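Local coordinates for protein carbonic anhydrase (Coccomyxa sp. PA, PDB 3UCJ) that probably catalyses the reversible hydration of carbon dioxide to hydrogencarbonate, as a zinc-dependent enzyme of the beta-carbonic anhydrase family, at residues Q172-W175 against P180-V183; K200-M205 against G209-A214. All coordinates share one frame; numbering follows the deposited sequence.

Interaction 1 of 2, residues Q172-W175 against P180-V183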
loop_
_atom_site.group_PDB
_atom_site.type_symbol
_atom_site.label_atom_id
_atom_site.label_comp_id
_atom_site.label_asym_id
_atom_site.label_seq_id
_atom_site.Cartn_x
_atom_site.Cartn_y
_atom_site.Cartn_z
ATOM N N GLN A 172 -12.135 9.819 -13.807
ATOM C CA GLN A 172 -13.561 9.982 -13.722
ATOM C C GLN A 172 -13.844 11.447 -13.307
ATOM O O GLN A 172 -14.735 12.095 -13.898
ATOM C CB GLN A 172 -14.221 9.053 -12.754
ATOM C CG GLN A 172 -14.477 7.635 -13.351
ATOM C CD GLN A 172 -15.520 7.711 -14.492
ATOM O OE1 GLN A 172 -16.579 8.370 -14.335
ATOM N NE2 GLN A 172 -15.225 7.067 -15.620
ATOM N N ALA A 173 -13.071 11.971 -12.352
ATOM C CA ALA A 173 -13.257 13.358 -11.934
ATOM C C ALA A 173 -12.921 14.318 -13.102
ATOM O O ALA A 173 -13.654 15.312 -13.266
ATOM C CB ALA A 173 -12.456 13.667 -10.627
ATOM N N ALA A 174 -11.903 14.027 -13.910
ATOM C CA ALA A 174 -11.431 14.866 -14.967
ATOM C C ALA A 174 -12.488 14.900 -16.080
ATOM O O ALA A 174 -12.864 16.004 -16.586
ATOM C CB ALA A 174 -10.167 14.383 -15.527
ATOM N N TRP A 175 -12.981 13.729 -16.451
ATOM C CA TRP A 175 -14.121 13.672 -17.379
ATOM C C TRP A 175 -15.342 14.451 -16.834
ATOM O O TRP A 175 -15.986 15.171 -17.595
ATOM C CB TRP A 175 -14.485 12.234 -17.750
ATOM C CG TRP A 175 -13.470 11.536 -18.655
ATOM C CD1 TRP A 175 -12.481 12.111 -19.376
ATOM C CD2 TRP A 175 -13.438 10.121 -18.971
ATOM N NE1 TRP A 175 -11.824 11.161 -20.113
ATOM C CE2 TRP A 175 -12.404 9.932 -19.885
ATOM C CE3 TRP A 175 -14.238 9.017 -18.580
ATOM C CZ2 TRP A 175 -12.069 8.668 -20.390
ATOM C CZ3 TRP A 175 -13.944 7.777 -19.128
ATOM C CH2 TRP A 175 -12.888 7.614 -20.018
ATOM N N PRO A 180 -10.413 17.376 -21.362
ATOM C CA PRO A 180 -10.166 16.451 -22.431
ATOM C C PRO A 180 -9.044 15.491 -22.002
ATOM O O PRO A 180 -7.922 15.906 -21.638
ATOM C CB PRO A 180 -9.643 17.298 -23.589
ATOM C CG PRO A 180 -9.809 18.752 -23.178
ATOM C CD PRO A 180 -9.948 18.762 -21.680
ATOM N N LEU A 181 -9.346 14.218 -22.127
ATOM C CA LEU A 181 -8.381 13.185 -21.644
ATOM C C LEU A 181 -8.727 11.938 -22.411
ATOM O O LEU A 181 -9.816 11.471 -22.311
ATOM C CB LEU A 181 -8.599 13.034 -20.121
ATOM C CG LEU A 181 -7.507 12.134 -19.416
ATOM C CD1 LEU A 181 -6.082 12.551 -19.704
ATOM C CD2 LEU A 181 -7.899 12.232 -17.949
ATOM N N SER A 182 -7.788 11.382 -23.142
ATOM C CA SER A 182 -7.995 10.114 -23.789
ATOM C C SER A 182 -7.108 8.965 -23.170
ATOM O O SER A 182 -6.040 9.240 -22.659
ATOM C CB SER A 182 -7.653 10.243 -25.264
ATOM O OG SER A 182 -6.289 10.483 -25.517
ATOM N N VAL A 183 -7.551 7.723 -23.348
ATOM C CA VAL A 183 -6.880 6.518 -22.735
ATOM C C VAL A 183 -6.767 5.512 -23.875
ATOM O O VAL A 183 -7.717 5.358 -24.688
ATOM C CB VAL A 183 -7.720 5.998 -21.592
ATOM C CG1 VAL A 183 -6.981 4.767 -20.890
ATOM C CG2 VAL A 183 -8.001 7.132 -20.544
#

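Interaction 2 of 2, residues K200-M205 against G209-A214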
loop_
_atom_site.group_PDB
_atom_site.type_symbol
_atom_site.label_atom_id
_atom_site.label_comp_id
_atom_site.label_asym_id
_atom_site.label_seq_id
_atom_site.Cartn_x
_atom_site.Cartn_y
_atom_site.Cartn_z
ATOM N N LYS A 200 -9.051 1.201 -29.425
ATOM C CA LYS A 200 -8.996 2.495 -30.085
ATOM C C LYS A 200 -9.135 3.550 -28.978
ATOM O O LYS A 200 -9.418 3.185 -27.810
ATOM C CB LYS A 200 -10.110 2.617 -31.153
ATOM C CG LYS A 200 -9.633 2.182 -32.540
ATOM C CD LYS A 200 -9.791 0.688 -32.710
ATOM C CE LYS A 200 -11.237 0.266 -33.228
ATOM N NZ LYS A 200 -11.203 -0.304 -34.660
ATOM N N PRO A 201 -8.919 4.836 -29.299
ATOM C CA PRO A 201 -8.943 5.839 -28.239
ATOM C C PRO A 201 -10.273 5.895 -27.505
ATOM O O PRO A 201 -11.349 5.761 -28.151
ATOM C CB PRO A 201 -8.690 7.140 -29.013
ATOM C CG PRO A 201 -7.830 6.718 -30.171
ATOM C CD PRO A 201 -8.424 5.415 -30.584
ATOM N N ILE A 202 -10.232 6.108 -26.164
ATOM C CA ILE A 202 -11.395 6.253 -25.320
ATOM C C ILE A 202 -11.306 7.644 -24.763
ATOM O O ILE A 202 -10.325 7.962 -24.044
ATOM C CB ILE A 202 -11.427 5.213 -24.135
ATOM C CG1 ILE A 202 -11.616 3.793 -24.718
ATOM C CG2 ILE A 202 -12.609 5.531 -23.177
ATOM C CD1 ILE A 202 -11.236 2.621 -23.882
ATOM N N THR A 203 -12.253 8.524 -25.152
ATOM C CA THR A 203 -12.136 9.921 -24.799
ATOM C C THR A 203 -13.176 10.220 -23.805
ATOM O O THR A 203 -13.281 11.350 -23.370
ATOM C CB THR A 203 -12.383 10.905 -26.043
ATOM O OG1 THR A 203 -13.690 10.620 -26.520
ATOM C CG2 THR A 203 -11.372 10.710 -27.122
ATOM N N GLY A 204 -13.988 9.250 -23.419
ATOM C CA GLY A 204 -15.005 9.478 -22.399
ATOM C C GLY A 204 -15.919 8.285 -22.275
ATOM O O GLY A 204 -15.641 7.248 -22.881
ATOM N N MET A 205 -16.981 8.428 -21.496
ATOM C CA MET A 205 -17.870 7.333 -21.172
ATOM C C MET A 205 -18.518 6.766 -22.444
ATOM O O MET A 205 -18.539 5.555 -22.635
ATOM C CB MET A 205 -18.957 7.757 -20.199
ATOM C CG MET A 205 -18.426 8.182 -18.802
ATOM S SD MET A 205 -17.732 6.642 -17.971
ATOM C CE MET A 205 -19.214 5.869 -17.544
ATOM N N GLY A 209 -18.120 2.665 -23.362
ATOM C CA GLY A 209 -19.264 1.734 -23.613
ATOM C C GLY A 209 -19.174 1.016 -24.953
ATOM O O GLY A 209 -19.514 -0.182 -25.068
ATOM N N ALA A 210 -18.646 1.716 -25.948
ATOM C CA ALA A 210 -18.420 1.119 -27.263
ATOM C C ALA A 210 -17.215 0.212 -27.328
ATOM O O ALA A 210 -17.267 -0.749 -28.068
ATOM C CB ALA A 210 -18.262 2.189 -28.360
ATOM N N LEU A 211 -16.109 0.558 -26.653
ATOM C CA LEU A 211 -14.841 -0.129 -26.873
ATOM C C LEU A 211 -14.368 -1.088 -25.792
ATOM O O LEU A 211 -13.468 -1.910 -26.063
ATOM C CB LEU A 211 -13.685 0.845 -27.176
ATOM C CG LEU A 211 -13.900 1.817 -28.349
ATOM C CD1 LEU A 211 -12.721 2.786 -28.356
ATOM C CD2 LEU A 211 -13.995 1.035 -29.656
ATOM N N LEU A 212 -14.909 -0.977 -24.584
ATOM C CA LEU A 212 -14.527 -1.906 -23.482
ATOM C C LEU A 212 -15.543 -3.034 -23.300
ATOM O O LEU A 212 -16.727 -2.795 -23.289
ATOM C CB LEU A 212 -14.355 -1.111 -22.147
ATOM C CG LEU A 212 -13.242 -0.053 -22.149
ATOM C CD1 LEU A 212 -13.254 0.701 -20.805
ATOM C CD2 LEU A 212 -11.888 -0.792 -22.409
ATOM N N ARG A 213 -15.068 -4.260 -23.133
ATOM C CA ARG A 213 -15.925 -5.427 -22.874
ATOM C C ARG A 213 -16.686 -5.243 -21.580
ATOM O O ARG A 213 -17.914 -5.325 -21.541
ATOM C CB ARG A 213 -15.054 -6.677 -22.706
ATOM C CG ARG A 213 -14.715 -7.508 -23.972
ATOM C CD ARG A 213 -14.615 -9.036 -23.595
ATOM N NE ARG A 213 -15.888 -9.552 -23.008
ATOM C CZ ARG A 213 -16.532 -10.677 -23.384
ATOM N NH1 ARG A 213 -16.050 -11.453 -24.345
ATOM N NH2 ARG A 213 -17.673 -11.037 -22.799
ATOM N N ALA A 214 -15.944 -4.996 -20.485
ATOM C CA ALA A 214 -16.571 -4.693 -19.207
ATOM C C ALA A 214 -17.385 -3.379 -19.265
ATOM O O ALA A 214 -17.046 -2.480 -20.011
ATOM C CB ALA A 214 -15.512 -4.635 -18.089
#

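Interaction 1 of 2, residues Q172-W175 against P180-V183
W175 and L181 meet where the short helix 169-176 turns back into strand 182-189, an alpha-to-beta connection in the alpha/beta fold of the beta-class carbonic anhydrases. The indole of W175 reaches across the turn and its NE1 donates a hydrogen bond to the backbone O of L181, 3.0 Å away, with a nearly straight N-H...O angle of 165°. The oxygen lies close to the plane of the ring, at its edge, whereas the donor sits 24° off the carbonyl plane. CG of W175 stands anti to its own carbonyl carbon (chi1 -71°), which carries the ring from the helix toward the start of the strand. There NE1 also lies 3.7 Å from CB of L181, the two side chains running roughly perpendicular. Deeper in, the contact is purely apolar: CB of A174 meets CD2 of L181 at 4.0 Å, and both residues also touch V90 of helix 80-92. V183 is buried as well, against V162, V165 and C166 of helix 146-167. Toward the surface the contact thins out, for P180 is exposed and its CB points away from the helix, and W175 itself is only partly buried. A leucine in place of W175 would probably leave the L181 carbonyl without this N-H donor and open a gap beside CB of L181. On the six-membered ring, CZ2 comes to 4.4 Å from CG2 of V183, a looser touch, oblique to the ring.

Interaction 2 of 2, residues K200-M205 against G209-A214
This is a largely apolar strand-to-helix contact at the edge of the sheet within this chain: L211 and L212, where helix 205-211 ends, fold back on K200, P201 and I202 of strand 194-202. L211 does most of the reaching. With chi1 at -55°, its CG sits beside the backbone N, and the CD1 branch reaches the strand, 3.3 Å from O of P201 and 3.4 Å from O of K200. The same methyl meets CB of K200 at 3.8 Å and CG1 of I202 at 3.9 Å, the side chains of I202 and L211 lying alongside each other and pointing opposite ways. One atom further along the same branch, CD1 of I202 lies 3.8 Å from CG of L212, these two side chains being set nearly square to each other. This inner pair is buried and shares V162 of helix 146-167, while the lysine chain bends away into solvent. At the other end of the contact the two segments are joined within the helix itself, G209 N donating to M205 O at 3.0 Å with an N-H...O angle of 171°. G204 takes the N-cap position just before this first turn, and OG1 of T203 is hydrogen-bonded to OD1 of D207. The whole forms a beta-alpha unit, in which the helix following a strand packs its C-terminal end back on that strand's last residues, here beside 194-202, an outermost strand of the sheet within this chain.

Overall arrangement
Interactions 1 and 2 follow one another along the chain, their centres about 12 Å apart and on the same side of the chain's centre. Interaction 1 leads from helix 169-176 into strand 182-189; interaction 2 leads from the neighbouring antiparallel strand 194-202 into helix 205-211. The strands join them directly, V183 N lying 2.9 Å from I202 O in a probable hydrogen bond. The two helices meet as well: W175 and Q172 pack on M205, and the indole also lies against the T203-G204 backbone. Helix 146-167 touches V183 and I202 alike through V162. Together the contacts tie this edge of the sheet to its helices, away from the zinc site.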